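Local atomic coordinates of arabinose metabolism transcriptional repressor (Bacillus subtilis, PDB entry 5D4R), a protein that binds DNA through a GntR-type winged helix-turn-helix domain and probably represses transcription of arabinose metabolism genes. Residues E31-I36 against Q74-S79. Numbering follows the deposited sequence.
Sequences EISSWI and QGLLYS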
ATOM      1  N   GLU A  31      13.744  -3.076  -6.394  1.00 31.35           N
ATOM      2  CA  GLU A  31      14.112  -3.519  -7.739  1.00 35.62           C
ATOM      3  C   GLU A  31      13.433  -2.672  -8.815  1.00 29.26           C
ATOM      4  O   GLU A  31      14.087  -2.135  -9.706  1.00 29.41           O
ATOM      5  CB  GLU A  31      13.756  -4.990  -7.935  1.00 41.56           C
ATOM      6  CG  GLU A  31      14.298  -5.579  -9.222  1.00 51.67           C
ATOM      7  CD  GLU A  31      15.781  -5.875  -9.144  1.00 54.66           C
ATOM      8  OE1 GLU A  31      16.134  -7.064  -8.992  1.00 65.14           O
ATOM      9  OE2 GLU A  31      16.588  -4.922  -9.226  1.00 44.79           O
ATOM     10  N   ILE A  32      12.115  -2.549  -8.726  1.00 21.25           N
ATOM     11  CA  ILE A  32      11.378  -1.778  -9.722  1.00 19.36           C
ATOM     12  C   ILE A  32      11.879  -0.327  -9.728  1.00 29.20           C
ATOM     13  O   ILE A  32      12.128   0.273 -10.796  1.00 28.39           O
ATOM     14  CB  ILE A  32       9.856  -1.838  -9.453  1.00 22.03           C
ATOM     15  CG1 ILE A  32       9.346  -3.273  -9.632  1.00 17.25           C
ATOM     16  CG2 ILE A  32       9.097  -0.917 -10.409  1.00 21.08           C
ATOM     17  CD1 ILE A  32       7.845  -3.458  -9.273  1.00 16.19           C
ATOM     18  N   SER A  33      12.082   0.219  -8.529  1.00 22.80           N
ATOM     19  CA  SER A  33      12.598   1.578  -8.399  1.00 22.03           C
ATOM     20  C   SER A  33      13.941   1.673  -9.078  1.00 23.79           C
ATOM     21  O   SER A  33      14.296   2.717  -9.609  1.00 30.66           O
ATOM     22  CB  SER A  33      12.747   2.001  -6.944  1.00 25.27           C
ATOM     23  OG  SER A  33      11.490   2.075  -6.326  1.00 41.20           O
ATOM     24  N   SER A  34      14.685   0.572  -9.054  1.00 27.72           N
ATOM     25  CA  SER A  34      16.005   0.548  -9.647  1.00 27.93           C
ATOM     26  C   SER A  34      15.853   0.621 -11.154  1.00 26.68           C
ATOM     27  O   SER A  34      16.612   1.319 -11.811  1.00 28.47           O
ATOM     28  CB  SER A  34      16.782  -0.699  -9.247  1.00 27.63           C
ATOM     29  OG  SER A  34      18.144  -0.559  -9.607  1.00 50.05           O
ATOM     30  N   TRP A  35      14.866  -0.097 -11.688  1.00 28.46           N
ATOM     31  CA  TRP A  35      14.605  -0.058 -13.131  1.00 30.54           C
ATOM     32  C   TRP A  35      14.356   1.364 -13.595  1.00 34.66           C
ATOM     33  O   TRP A  35      14.917   1.812 -14.594  1.00 30.79           O
ATOM     34  CB  TRP A  35      13.400  -0.906 -13.505  1.00 28.36           C
ATOM     35  CG  TRP A  35      13.545  -2.331 -13.189  1.00 23.62           C
ATOM     36  CD1 TRP A  35      14.693  -2.991 -12.894  1.00 28.19           C
ATOM     37  CD2 TRP A  35      12.497  -3.295 -13.136  1.00 23.13           C
ATOM     38  NE1 TRP A  35      14.426  -4.316 -12.643  1.00 24.47           N
ATOM     39  CE2 TRP A  35      13.085  -4.528 -12.785  1.00 22.36           C
ATOM     40  CE3 TRP A  35      11.111  -3.234 -13.338  1.00 26.94           C
ATOM     41  CZ2 TRP A  35      12.339  -5.696 -12.648  1.00 26.14           C
ATOM     42  CZ3 TRP A  35      10.371  -4.388 -13.194  1.00 24.30           C
ATOM     43  CH2 TRP A  35      10.984  -5.604 -12.839  1.00 26.98           C
ATOM     44  N   ILE A  36      13.498   2.064 -12.862  1.00 30.30           N
ATOM     45  CA  ILE A  36      13.225   3.459 -13.187  1.00 30.80           C
ATOM     46  C   ILE A  36      14.456   4.346 -13.079  1.00 35.10           C
ATOM     47  O   ILE A  36      14.784   5.099 -14.009  1.00 30.71           O
ATOM     48  CB  ILE A  36      12.141   4.028 -12.271  1.00 31.34           C
ATOM     49  CG1 ILE A  36      10.829   3.290 -12.494  1.00 29.99           C
ATOM     50  CG2 ILE A  36      11.942   5.516 -12.528  1.00 29.83           C
ATOM     51  CD1 ILE A  36       9.759   3.691 -11.499  1.00 38.14           C
ATOM     52  N   GLN A  74       4.197   7.010  -3.977  1.00 34.76           N
ATOM     53  CA  GLN A  74       5.402   7.837  -4.005  1.00 32.87           C
ATOM     54  C   GLN A  74       5.471   8.700  -5.253  1.00 37.95           C
ATOM     55  O   GLN A  74       6.244   9.653  -5.309  1.00 40.85           O
ATOM     56  CB  GLN A  74       6.656   6.982  -3.930  1.00 31.94           C
ATOM     57  CG  GLN A  74       6.892   6.339  -2.599  1.00 38.99           C
ATOM     58  CD  GLN A  74       8.081   5.403  -2.652  1.00 39.93           C
ATOM     59  OE1 GLN A  74       9.031   5.637  -3.404  1.00 36.43           O
ATOM     60  NE2 GLN A  74       8.021   4.325  -1.882  1.00 36.69           N
ATOM     61  N   GLY A  75       4.684   8.348  -6.263  1.00 39.64           N
ATOM     62  CA  GLY A  75       4.600   9.155  -7.465  1.00 40.42           C
ATOM     63  C   GLY A  75       5.559   8.825  -8.598  1.00 40.56           C
ATOM     64  O   GLY A  75       5.733   9.642  -9.501  1.00 42.52           O
ATOM     65  N   LEU A  76       6.187   7.654  -8.590  1.00 34.93           N
ATOM     66  CA  LEU A  76       7.008   7.317  -9.751  1.00 42.80           C
ATOM     67  C   LEU A  76       6.363   6.256 -10.639  1.00 39.23           C
ATOM     68  O   LEU A  76       6.938   5.853 -11.652  1.00 41.38           O
ATOM     69  CB  LEU A  76       8.409   6.879  -9.329  1.00 51.17           C
ATOM     70  CG  LEU A  76       8.614   5.991  -8.120  1.00 55.43           C
ATOM     71  CD1 LEU A  76       8.223   4.581  -8.463  1.00 59.15           C
ATOM     72  CD2 LEU A  76      10.071   6.063  -7.703  1.00 56.86           C
ATOM     73  N   LEU A  77       5.172   5.813 -10.259  1.00 29.58           N
ATOM     74  CA  LEU A  77       4.358   4.965 -11.124  1.00 30.95           C
ATOM     75  C   LEU A  77       2.930   5.476 -11.134  1.00 33.45           C
ATOM     76  O   LEU A  77       2.488   6.095 -10.162  1.00 27.94           O
ATOM     77  CB  LEU A  77       4.363   3.508 -10.658  1.00 27.27           C
ATOM     78  CG  LEU A  77       5.659   2.699 -10.607  1.00 30.04           C
ATOM     79  CD1 LEU A  77       5.359   1.318 -10.035  1.00 17.83           C
ATOM     80  CD2 LEU A  77       6.277   2.590 -11.985  1.00 28.39           C
ATOM     81  N   TYR A  78       2.205   5.223 -12.223  1.00 22.92           N
ATOM     82  CA  TYR A  78       0.761   5.413 -12.201  1.00 33.69           C
ATOM     83  C   TYR A  78       0.076   4.232 -12.876  1.00 35.82           C
ATOM     84  O   TYR A  78       0.687   3.526 -13.676  1.00 32.04           O
ATOM     85  CB  TYR A  78       0.353   6.738 -12.855  1.00 32.52           C
ATOM     86  CG  TYR A  78       0.678   6.883 -14.323  1.00 34.61           C
ATOM     87  CD1 TYR A  78      -0.216   6.452 -15.302  1.00 36.43           C
ATOM     88  CD2 TYR A  78       1.862   7.494 -14.737  1.00 32.11           C
ATOM     89  CE1 TYR A  78       0.072   6.605 -16.651  1.00 38.04           C
ATOM     90  CE2 TYR A  78       2.158   7.648 -16.083  1.00 32.99           C
ATOM     91  CZ  TYR A  78       1.262   7.203 -17.033  1.00 39.58           C
ATOM     92  OH  TYR A  78       1.555   7.358 -18.373  1.00 36.24           O
ATOM     93  N   SER A  79      -1.189   4.012 -12.539  1.00 26.41           N
ATOM     94  CA  SER A  79      -1.891   2.840 -13.023  1.00 25.31           C
ATOM     95  C   SER A  79      -3.178   3.203 -13.742  1.00 27.09           C
ATOM     96  O   SER A  79      -3.802   4.230 -13.480  1.00 30.03           O
ATOM     97  CB  SER A  79      -2.186   1.882 -11.868  1.00 21.55           C
ATOM     98  OG  SER A  79      -0.979   1.396 -11.313  1.00 29.68           O
TER
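Ile36 meets Leu76 and Leu77 where helix 24-37 packs on the start of the wing, almost wholly through apolar groups. Its CG1 branch lies anti to the carbonyl carbon (chi1 -64°) and, extended beyond that, sends CD1 out from the helix to the two consecutive leucines. Ile36 CD1 comes within 3.5 Å of Leu76 CD1, the two side chains running aslant each other. The same Ile36 CD1 lies 3.7 Å from Leu77 CD2. It also touches the backbone, with Ile36 CD1 3.6 Å from Leu76 O. Leu77 uses both methyls: CD2 meets Ile36, whereas Leu77 CD1 makes a looser approach of 4.4 Å to CG2 of Ile32, one helical turn earlier. Leu71 of helix 61-74 touches Ile32, Leu76 and Leu77, joining the third helix to the same apolar cluster.

Polar groups play a marginal part. Ser33 OG stands 4.5 Å from CD2 of Leu76 at the border of the cluster, while its hydrogen bond goes back to Lys29 O within its own helix. Farther along the wing, Ser79 packs on a phosphate of the bound DNA.

On the strand side, a Schellman motif with Gly75 at positive phi ends helix 61-74, and the chain turns at once into strand 77-80, which pairs antiparallel with 84-87. Packing the first helix against the start of this hairpin is characteristic of the winged helix-turn-helix fold of GntR regulators.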